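Local coordinates for protein L-talarate/galactarate dehydratase (Salmonella typhimurium, PDB 2PP1) that catalyses the magnesium-dependent dehydration of L-talarate and galactarate to 5-keto-4-deoxy-D-glucarate, and in competition with this the epimerisation of L-talarate to galactarate, at residues Y165-G170 with G193-V198; P222-A227 with L248-E253; Q299-R304 with A326-M331. All coordinates share one frame; numbering follows the deposited sequence.

How the interactions relate
The three contacts follow one another along the chain and converge on one bound hydroxamate ligand, LLH, at the mouth of the barrel. Interactions 1 and 2 have centres about 9 Å apart and share a sheet: strands 194-197 and 223-226 are neighbours, with L196 N 2.8 Å from M224 O. Interaction 3 lies farther off, its centre about 16 Å from that of interaction 2, yet E252 OE1 sits 3.1 Å from Q299 NE2, and W250 packs on A326. Between interactions 1 and 3 the nearest atoms are about 5 Å apart and do not touch; LLH meets both, K197 from one and H328 from the other, and interaction 2 supplies D226 and E252 to the magnesium ion.

Interaction 1. Residues Y165-G170 with G193-V198; sequences YNTSGG and GIKLKV. With LLH ((2R,3S,4R)-2,3,4-trihydroxy-5-(hydroxyamino)-5-oxopentanoic acid), chain H.
The side chain of K195 crosses the ring of Y165 at a slant, with CE 3.3 Å from Y165 CE1. The ring leaves its backbone by the direction between N and carbonyl carbon (chi1 75°), which puts it beside the lysine, Y165 CE1 lying 3.5 Å from K195 CB, and the lysine bends at its third torsion (-88°) to bring its amine close to the phenol. The K195 NZ to Y165 OH bond, at 2.9 Å, is weak. Stronger partners of this amine lie beyond the two segments, in salt bridges with E252 and E348, and NZ also approaches LLH ON. T167 lies beside K195 and points the same way, its OG1 bonded to E348, while its CG2 meets K197 CE at 3.9 Å.

The end of strand 161-166 and the loop after it lie along strand 194-197 of the enolase-superfamily barrel, where K195 binds substrate and K197 is the proton acceptor. The backbones are joined by a single bridge at N166 and I194: N166 N donates to G193 O, and K195 N donates to N166 O at 3.0 Å. Past the bridge, T167 to G170 form a type I turn, and N166 OD1 accepts from G169 N at 2.9 Å, an Asx motif. The turn returns G170 O to K197 N at 2.8 Å, and water 2 joins T167 O to K195 O.

K197, bent at chi2, brings NZ 3.0 Å from LLH O3; the amine's strongest protein partner is D226 OD2, outside the two segments.

Interaction 2. Residues P222-A227 with L248-E253; sequences PLMVDA and LIWIEE. With MG (magnesium ion), chain G; LLH ((2R,3S,4R)-2,3,4-trihydroxy-5-(hydroxyamino)-5-oxopentanoic acid), chain H.
This is a parallel strand pairing within a beta-alpha-beta unit of the enolase-type barrel: strand 223-226 lies beside strand 251-252, with helix 233-243 in the connection between them. The end-to-end directions of the two segments differ by 29°, and bridges pair V225 with I251 and D226 with E252. Four backbone bonds hold the register. I249 N donates to L223 O and V225 N to W250 O, then E252 N to V225 O and A227 N to E252 O.

Side chains divide by face. On the V225 and I251 side, V225 CG2 touches L248 CD1 at 3.8 Å as the two side chains meet at about a right angle, and M243 of helix 233-243 packs against V225, L248 and I251. At the start of the pairing, M224 lays its methyl over the six-membered ring of W250: CE stands 3.7 Å from the centroid and 20° off the normal, a CH-pi contact that a chain bent at chi2 and chi3 makes possible. SD lies farther above the same ring, a longer Met-aromatic contact.

D226 and E252 reach the magnesium site from the other face. Both leave with CG anti to the backbone N, and their carboxylates stack with planes 19° apart, gathered on the ion they both bind. E278, LLH and water 4 complete the coordination. W250 NE1 donates to E252 OE1 at 3.1 Å; the same oxygen takes a salt bridge from K195 and a hydrogen bond from Q299 NE2. D226 OD2 binds the magnesium at 2.3 Å and E252 OE2 binds it at 2.4 Å.

Interaction 3. Residues Q299-R304 with A326-M331; sequences QPDAPR and APHFAM. With LLH ((2R,3S,4R)-2,3,4-trihydroxy-5-(hydroxyamino)-5-oxopentanoic acid), chain H.
H328 has the most surface buried here, and its imidazole is gripped at both nitrogens. With CG anti to the backbone N (chi1 162°), the ring is directed at D301, and ND1 donates to D301 OD2 at 2.8 Å with an N-H...O angle of 158°. The carboxylate oxygen lies almost in the ring plane and uses its anti lone pair, although the carboxylate itself is turned 38° from the ring. At the other nitrogen, NE2 is 2.7 Å from LLH O2, a hydrogen bond in which either atom could donate.

H328 is the proton donor/acceptor, and D301 probably raises its basicity; such a His-Asp pair is a hallmark of the mandelate racemase group of the enolase superfamily, here on loops after barrel strands 297-298 and 324-325. Backbone fixes the pair as well: H328 N donates to P300 O at 3.0 Å. D301 also occupies the N-cap of the short helix that follows, and its OD2 is also hydrogen-bonded to Y80 OH.

Q299 and A326 come next in buried surface, and they meet each other. A326 O lies 3.1 Å from Q299 CB and 3.0 Å from Q299 CG, and the extended glutamine chain takes NE2 past A326 CB, 4.0 Å away, to E252, its main polar partner. Water 5 receives a weak bond from Q299 NE2 and donates to A326 O. R304 NH1, hydrogen-bonded to E278 O, comes within 3.6 Å of H328 CE1.

Interaction 1. Residues Y165-G170 with G193-V198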
loop_
_atom_site.group_PDB
_atom_site.type_symbol
_atom_site.label_atom_id
_atom_site.label_comp_id
_atom_site.label_asym_id
_atom_site.label_seq_id
_atom_site.Cartn_x
_atom_site.Cartn_y
_atom_site.Cartn_z
ATOM N N TYR A 165 16.641 10.968 16.348
ATOM C CA TYR A 165 17.432 10.779 17.556
ATOM C C TYR A 165 18.725 10.067 17.174
ATOM O O TYR A 165 18.766 9.332 16.189
ATOM C CB TYR A 165 16.651 9.943 18.590
ATOM C CG TYR A 165 16.589 8.461 18.260
ATOM C CD1 TYR A 165 17.603 7.588 18.667
ATOM C CD2 TYR A 165 15.538 7.944 17.507
ATOM C CE1 TYR A 165 17.570 6.239 18.329
ATOM C CE2 TYR A 165 15.495 6.603 17.166
ATOM C CZ TYR A 165 16.513 5.752 17.581
ATOM O OH TYR A 165 16.449 4.422 17.244
ATOM N N ASN A 166 19.776 10.274 17.959
ATOM C CA ASN A 166 21.056 9.628 17.672
ATOM C C ASN A 166 21.301 8.380 18.511
ATOM O O ASN A 166 20.937 8.327 19.683
ATOM C CB ASN A 166 22.221 10.598 17.882
ATOM C CG ASN A 166 23.564 9.884 17.874
ATOM O OD1 ASN A 166 24.066 9.462 18.922
ATOM N ND2 ASN A 166 24.136 9.712 16.684
ATOM N N THR A 167 21.946 7.391 17.896
ATOM C CA THR A 167 22.268 6.131 18.558
ATOM C C THR A 167 23.777 5.876 18.635
ATOM O O THR A 167 24.263 5.317 19.619
ATOM C CB THR A 167 21.633 4.930 17.811
ATOM O OG1 THR A 167 20.209 5.018 17.881
ATOM C CG2 THR A 167 22.081 3.609 18.432
ATOM N N SER A 168 24.510 6.296 17.603
ATOM C CA SER A 168 25.953 6.069 17.534
ATOM C C SER A 168 26.781 6.636 18.670
ATOM O O SER A 168 27.896 6.170 18.905
ATOM C CB SER A 168 26.517 6.590 16.207
ATOM O OG SER A 168 26.334 7.987 16.107
ATOM N N GLY A 169 26.263 7.636 19.376
ATOM C CA GLY A 169 27.031 8.207 20.468
ATOM C C GLY A 169 26.688 7.653 21.845
ATOM O O GLY A 169 27.139 8.188 22.860
ATOM N N GLY A 170 25.899 6.584 21.902
ATOM C CA GLY A 170 25.524 6.031 23.198
ATOM C C GLY A 170 25.838 4.561 23.404
ATOM O O GLY A 170 25.155 3.878 24.166
ATOM N N GLY A 193 16.825 13.849 19.846
ATOM C CA GLY A 193 16.749 12.878 20.920
ATOM C C GLY A 193 18.010 12.042 21.048
ATOM O O GLY A 193 18.826 11.988 20.134
ATOM N N ILE A 194 18.148 11.370 22.183
ATOM C CA ILE A 194 19.316 10.542 22.473
ATOM C C ILE A 194 18.914 9.133 22.912
ATOM O O ILE A 194 18.009 8.957 23.744
ATOM C CB ILE A 194 20.152 11.159 23.625
ATOM C CG1 ILE A 194 20.725 12.522 23.205
ATOM C CG2 ILE A 194 21.256 10.199 24.046
ATOM C CD1 ILE A 194 21.729 12.468 22.073
ATOM N N LYS A 195 19.578 8.127 22.349
ATOM C CA LYS A 195 19.304 6.757 22.743
ATOM C C LYS A 195 20.582 6.228 23.396
ATOM O O LYS A 195 21.674 6.355 22.837
ATOM C CB LYS A 195 18.939 5.880 21.541
ATOM C CG LYS A 195 18.503 4.460 21.939
ATOM C CD LYS A 195 18.738 3.431 20.825
ATOM C CE LYS A 195 17.575 3.329 19.873
ATOM N NZ LYS A 195 17.822 2.335 18.792
ATOM N N LEU A 196 20.434 5.638 24.578
ATOM C CA LEU A 196 21.561 5.097 25.313
ATOM C C LEU A 196 21.501 3.578 25.332
ATOM O O LEU A 196 20.451 2.997 25.624
ATOM C CB LEU A 196 21.549 5.620 26.754
ATOM C CG LEU A 196 22.677 5.113 27.659
ATOM C CD1 LEU A 196 24.019 5.638 27.155
ATOM C CD2 LEU A 196 22.431 5.571 29.084
ATOM N N LYS A 197 22.621 2.931 25.024
ATOM C CA LYS A 197 22.671 1.473 25.057
ATOM C C LYS A 197 22.750 0.998 26.504
ATOM O O LYS A 197 23.529 1.531 27.300
ATOM C CB LYS A 197 23.896 0.950 24.291
ATOM C CG LYS A 197 23.853 1.188 22.789
ATOM C CD LYS A 197 22.671 0.467 22.158
ATOM C CE LYS A 197 22.776 0.472 20.642
ATOM N NZ LYS A 197 21.789 -0.427 20.007
ATOM N N VAL A 198 21.931 0.009 26.851
ATOM C CA VAL A 198 21.951 -0.550 28.203
ATOM C C VAL A 198 21.895 -2.063 28.083
ATOM O O VAL A 198 22.034 -2.603 26.989
ATOM C CB VAL A 198 20.754 -0.057 29.063
ATOM C CG1 VAL A 198 20.836 1.458 29.237
ATOM C CG2 VAL A 198 19.434 -0.448 28.415
HETATM O O5A LLH H . 26.559 -3.030 17.326
HETATM C C5 LLH H . 25.558 -3.506 16.737
HETATM O O5B LLH H . 25.256 -4.730 16.696
HETATM C C4 LLH H . 24.618 -2.536 16.007
HETATM O O4 LLH H . 25.220 -1.250 15.874
HETATM C C3 LLH H . 23.292 -2.452 16.769
HETATM O O3 LLH H . 23.531 -2.060 18.134
HETATM C C2 LLH H . 22.301 -1.442 16.138
HETATM O O2 LLH H . 21.930 -2.015 14.879
HETATM C C1 LLH H . 21.033 -1.156 16.970
HETATM O O1 LLH H . 20.461 -2.033 17.602
HETATM N N LLH H . 20.609 0.127 16.976
HETATM O ON LLH H . 19.312 0.490 17.309
HETATM O O HOH W 1 23.415 8.405 21.739
HETATM O O HOH W 2 23.235 4.051 21.677
HETATM O O HOH W 3 25.879 2.954 26.686
#

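Interaction 2. Residues P222-A227 with L248-E253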
loop_
_atom_site.group_PDB
_atom_site.type_symbol
_atom_site.label_atom_id
_atom_site.label_comp_id
_atom_site.label_asym_id
_atom_site.label_seq_id
_atom_site.Cartn_x
_atom_site.Cartn_y
_atom_site.Cartn_z
ATOM N N PRO A 222 14.030 14.349 24.674
ATOM C CA PRO A 222 13.692 12.955 24.377
ATOM C C PRO A 222 14.877 12.021 24.609
ATOM O O PRO A 222 15.952 12.186 24.026
ATOM C CB PRO A 222 13.270 13.009 22.913
ATOM C CG PRO A 222 12.616 14.366 22.824
ATOM C CD PRO A 222 13.605 15.234 23.572
ATOM N N LEU A 223 14.663 11.041 25.481
ATOM C CA LEU A 223 15.689 10.078 25.821
ATOM C C LEU A 223 15.106 8.667 25.755
ATOM O O LEU A 223 13.986 8.423 26.201
ATOM C CB LEU A 223 16.215 10.367 27.231
ATOM C CG LEU A 223 17.251 9.433 27.868
ATOM C CD1 LEU A 223 18.502 9.358 27.009
ATOM C CD2 LEU A 223 17.593 9.955 29.254
ATOM N N MET A 224 15.864 7.744 25.175
ATOM C CA MET A 224 15.428 6.362 25.073
ATOM C C MET A 224 16.598 5.416 25.366
ATOM O O MET A 224 17.760 5.823 25.320
ATOM C CB MET A 224 14.834 6.081 23.677
ATOM C CG MET A 224 15.502 6.805 22.509
ATOM S SD MET A 224 14.861 8.494 22.184
ATOM C CE MET A 224 13.717 8.204 20.850
ATOM N N VAL A 225 16.287 4.168 25.709
ATOM C CA VAL A 225 17.328 3.183 25.983
ATOM C C VAL A 225 17.128 1.948 25.117
ATOM O O VAL A 225 16.026 1.692 24.625
ATOM C CB VAL A 225 17.366 2.768 27.467
ATOM C CG1 VAL A 225 17.615 3.980 28.317
ATOM C CG2 VAL A 225 16.080 2.077 27.866
ATOM N N ASP A 226 18.210 1.193 24.939
ATOM C CA ASP A 226 18.207 0.007 24.089
ATOM C C ASP A 226 19.030 -1.109 24.730
ATOM O O ASP A 226 20.247 -0.976 24.884
ATOM C CB ASP A 226 18.815 0.387 22.740
ATOM C CG ASP A 226 18.687 -0.706 21.703
ATOM O OD1 ASP A 226 18.386 -1.870 22.056
ATOM O OD2 ASP A 226 18.904 -0.386 20.518
ATOM N N ALA A 227 18.372 -2.215 25.079
ATOM C CA ALA A 227 19.050 -3.343 25.717
ATOM C C ALA A 227 19.550 -4.407 24.737
ATOM O O ALA A 227 20.258 -5.337 25.128
ATOM C CB ALA A 227 18.120 -3.992 26.761
ATOM N N LEU A 248 11.349 7.942 29.748
ATOM C CA LEU A 248 11.935 7.600 28.462
ATOM C C LEU A 248 10.876 7.538 27.367
ATOM O O LEU A 248 9.711 7.224 27.637
ATOM C CB LEU A 248 12.635 6.244 28.568
ATOM C CG LEU A 248 13.686 6.124 29.674
ATOM C CD1 LEU A 248 14.078 4.653 29.859
ATOM C CD2 LEU A 248 14.894 6.977 29.328
ATOM N N ILE A 249 11.275 7.844 26.134
ATOM C CA ILE A 249 10.352 7.771 25.011
ATOM C C ILE A 249 10.041 6.292 24.805
ATOM O O ILE A 249 8.940 5.931 24.378
ATOM C CB ILE A 249 10.970 8.355 23.707
ATOM C CG1 ILE A 249 11.392 9.806 23.934
ATOM C CG2 ILE A 249 9.961 8.271 22.570
ATOM C CD1 ILE A 249 10.235 10.720 24.318
ATOM N N TRP A 250 11.026 5.440 25.090
ATOM C CA TRP A 250 10.831 4.000 24.994
ATOM C C TRP A 250 12.016 3.197 25.515
ATOM O O TRP A 250 13.116 3.724 25.695
ATOM C CB TRP A 250 10.523 3.570 23.548
ATOM C CG TRP A 250 11.689 3.599 22.586
ATOM C CD1 TRP A 250 12.847 2.872 22.669
ATOM C CD2 TRP A 250 11.786 4.365 21.371
ATOM N NE1 TRP A 250 13.657 3.139 21.580
ATOM C CE2 TRP A 250 13.027 4.050 20.772
ATOM C CE3 TRP A 250 10.941 5.287 20.731
ATOM C CZ2 TRP A 250 13.448 4.625 19.564
ATOM C CZ3 TRP A 250 11.364 5.863 19.522
ATOM C CH2 TRP A 250 12.605 5.526 18.959
ATOM N N ILE A 251 11.757 1.921 25.776
ATOM C CA ILE A 251 12.774 0.966 26.212
ATOM C C ILE A 251 12.757 0.010 25.027
ATOM O O ILE A 251 11.719 -0.550 24.684
ATOM C CB ILE A 251 12.354 0.223 27.505
ATOM C CG1 ILE A 251 12.225 1.227 28.656
ATOM C CG2 ILE A 251 13.384 -0.850 27.853
ATOM C CD1 ILE A 251 11.619 0.640 29.927
ATOM N N GLU A 252 13.902 -0.164 24.389
ATOM C CA GLU A 252 13.987 -0.991 23.195
ATOM C C GLU A 252 14.627 -2.352 23.406
ATOM O O GLU A 252 15.595 -2.487 24.148
ATOM C CB GLU A 252 14.763 -0.218 22.117
ATOM C CG GLU A 252 14.929 -0.949 20.804
ATOM C CD GLU A 252 15.498 -0.038 19.726
ATOM O OE1 GLU A 252 15.507 1.194 19.938
ATOM O OE2 GLU A 252 15.912 -0.548 18.668
ATOM N N GLU A 253 14.097 -3.349 22.708
ATOM C CA GLU A 253 14.588 -4.725 22.804
ATOM C C GLU A 253 15.005 -5.157 24.201
ATOM O O GLU A 253 16.144 -5.575 24.415
ATOM C CB GLU A 253 15.759 -4.953 21.843
ATOM C CG GLU A 253 15.357 -4.882 20.390
ATOM C CD GLU A 253 16.319 -5.606 19.489
ATOM O OE1 GLU A 253 17.488 -5.189 19.384
ATOM O OE2 GLU A 253 15.907 -6.610 18.879
HETATM MG MG MG G . 18.228 -1.226 18.505
HETATM O O5A LLH H . 26.559 -3.030 17.326
HETATM C C5 LLH H . 25.558 -3.506 16.737
HETATM O O5B LLH H . 25.256 -4.730 16.696
HETATM C C4 LLH H . 24.618 -2.536 16.007
HETATM O O4 LLH H . 25.220 -1.250 15.874
HETATM C C3 LLH H . 23.292 -2.452 16.769
HETATM O O3 LLH H . 23.531 -2.060 18.134
HETATM C C2 LLH H . 22.301 -1.442 16.138
HETATM O O2 LLH H . 21.930 -2.015 14.879
HETATM C C1 LLH H . 21.033 -1.156 16.970
HETATM O O1 LLH H . 20.461 -2.033 17.602
HETATM N N LLH H . 20.609 0.127 16.976
HETATM O ON LLH H . 19.312 0.490 17.309
HETATM O O HOH W 4 17.713 -2.940 19.503
#

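Interaction 3. Residues Q299-R304 with A326-M331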
loop_
_atom_site.group_PDB
_atom_site.type_symbol
_atom_site.label_atom_id
_atom_site.label_comp_id
_atom_site.label_asym_id
_atom_site.label_seq_id
_atom_site.Cartn_x
_atom_site.Cartn_y
_atom_site.Cartn_z
ATOM N N GLN A 299 9.443 -1.366 15.157
ATOM C CA GLN A 299 10.687 -0.945 14.533
ATOM C C GLN A 299 11.149 -1.843 13.388
ATOM O O GLN A 299 12.067 -2.654 13.547
ATOM C CB GLN A 299 11.775 -0.856 15.608
ATOM C CG GLN A 299 11.386 0.047 16.768
ATOM C CD GLN A 299 12.431 0.117 17.863
ATOM O OE1 GLN A 299 12.664 -0.861 18.589
ATOM N NE2 GLN A 299 13.065 1.281 17.999
ATOM N N PRO A 300 10.529 -1.700 12.205
ATOM C CA PRO A 300 10.925 -2.529 11.066
ATOM C C PRO A 300 12.221 -1.976 10.472
ATOM O O PRO A 300 12.626 -0.859 10.782
ATOM C CB PRO A 300 9.752 -2.390 10.092
ATOM C CG PRO A 300 8.677 -1.620 10.877
ATOM C CD PRO A 300 9.450 -0.777 11.823
ATOM N N ASP A 301 12.862 -2.779 9.628
ATOM C CA ASP A 301 14.116 -2.416 8.975
ATOM C C ASP A 301 13.909 -2.880 7.529
ATOM O O ASP A 301 13.903 -4.080 7.251
ATOM C CB ASP A 301 15.261 -3.174 9.657
ATOM C CG ASP A 301 16.619 -2.924 9.003
ATOM O OD1 ASP A 301 16.724 -3.071 7.767
ATOM O OD2 ASP A 301 17.581 -2.594 9.730
ATOM N N ALA A 302 13.717 -1.935 6.614
ATOM C CA ALA A 302 13.461 -2.285 5.219
ATOM C C ALA A 302 14.469 -3.298 4.661
ATOM O O ALA A 302 14.083 -4.318 4.077
ATOM C CB ALA A 302 13.424 -1.023 4.355
ATOM N N PRO A 303 15.770 -3.026 4.811
ATOM C CA PRO A 303 16.754 -3.983 4.289
ATOM C C PRO A 303 16.564 -5.372 4.888
ATOM O O PRO A 303 16.566 -6.370 4.170
ATOM C CB PRO A 303 18.084 -3.358 4.688
ATOM C CG PRO A 303 17.777 -1.864 4.554
ATOM C CD PRO A 303 16.420 -1.772 5.233
ATOM N N ARG A 304 16.371 -5.425 6.205
ATOM C CA ARG A 304 16.196 -6.693 6.905
ATOM C C ARG A 304 14.949 -7.487 6.567
ATOM O O ARG A 304 15.009 -8.717 6.512
ATOM C CB ARG A 304 16.229 -6.476 8.426
ATOM C CG ARG A 304 17.603 -6.121 8.991
ATOM C CD ARG A 304 18.009 -7.110 10.051
ATOM N NE ARG A 304 19.355 -6.887 10.574
ATOM C CZ ARG A 304 19.638 -6.134 11.630
ATOM N NH1 ARG A 304 18.666 -5.511 12.283
ATOM N NH2 ARG A 304 20.891 -6.034 12.054
ATOM N N ALA A 326 9.141 3.488 14.471
ATOM C CA ALA A 326 10.502 3.972 14.701
ATOM C C ALA A 326 11.408 2.985 13.974
ATOM O O ALA A 326 11.932 2.048 14.570
ATOM C CB ALA A 326 10.828 3.999 16.190
ATOM N N PRO A 327 11.585 3.182 12.656
ATOM C CA PRO A 327 12.425 2.313 11.822
ATOM C C PRO A 327 13.843 2.235 12.362
ATOM O O PRO A 327 14.335 3.186 12.959
ATOM C CB PRO A 327 12.367 2.987 10.451
ATOM C CG PRO A 327 11.008 3.650 10.468
ATOM C CD PRO A 327 10.970 4.248 11.844
ATOM N N HIS A 328 14.499 1.101 12.143
ATOM C CA HIS A 328 15.865 0.902 12.624
ATOM C C HIS A 328 16.948 1.123 11.580
ATOM O O HIS A 328 16.863 0.597 10.471
ATOM C CB HIS A 328 15.989 -0.516 13.197
ATOM C CG HIS A 328 17.400 -1.005 13.333
ATOM N ND1 HIS A 328 18.036 -1.719 12.343
ATOM C CD2 HIS A 328 18.287 -0.901 14.349
ATOM C CE1 HIS A 328 19.254 -2.037 12.744
ATOM N NE2 HIS A 328 19.430 -1.553 13.958
ATOM N N PHE A 329 17.956 1.914 11.940
ATOM C CA PHE A 329 19.105 2.157 11.065
ATOM C C PHE A 329 18.686 2.723 9.703
ATOM O O PHE A 329 17.626 3.356 9.579
ATOM C CB PHE A 329 19.855 0.826 10.900
ATOM C CG PHE A 329 21.277 0.957 10.393
ATOM C CD1 PHE A 329 22.185 1.801 11.019
ATOM C CD2 PHE A 329 21.713 0.187 9.317
ATOM C CE1 PHE A 329 23.521 1.873 10.579
ATOM C CE2 PHE A 329 23.034 0.248 8.870
ATOM C CZ PHE A 329 23.942 1.093 9.502
ATOM N N ALA A 330 19.534 2.506 8.697
ATOM C CA ALA A 330 19.303 2.958 7.317
ATOM C C ALA A 330 18.392 4.176 7.169
ATOM O O ALA A 330 17.380 4.128 6.453
ATOM C CB ALA A 330 18.746 1.796 6.483
ATOM N N MET A 331 18.755 5.272 7.825
ATOM C CA MET A 331 17.933 6.474 7.741
ATOM C C MET A 331 17.795 6.965 6.295
ATOM O O MET A 331 16.782 7.575 5.934
ATOM C CB MET A 331 18.526 7.583 8.611
ATOM C CG MET A 331 19.929 8.006 8.210
ATOM S SD MET A 331 20.643 9.140 9.405
ATOM C CE MET A 331 22.052 9.820 8.413
HETATM O O5A LLH H . 26.559 -3.030 17.326
HETATM C C5 LLH H . 25.558 -3.506 16.737
HETATM O O5B LLH H . 25.256 -4.730 16.696
HETATM C C4 LLH H . 24.618 -2.536 16.007
HETATM O O4 LLH H . 25.220 -1.250 15.874
HETATM C C3 LLH H . 23.292 -2.452 16.769
HETATM O O3 LLH H . 23.531 -2.060 18.134
HETATM C C2 LLH H . 22.301 -1.442 16.138
HETATM O O2 LLH H . 21.930 -2.015 14.879
HETATM C C1 LLH H . 21.033 -1.156 16.970
HETATM O O1 LLH H . 20.461 -2.033 17.602
HETATM N N LLH H . 20.609 0.127 16.976
HETATM O ON LLH H . 19.312 0.490 17.309
HETATM O O HOH W 5 14.313 2.995 15.985
#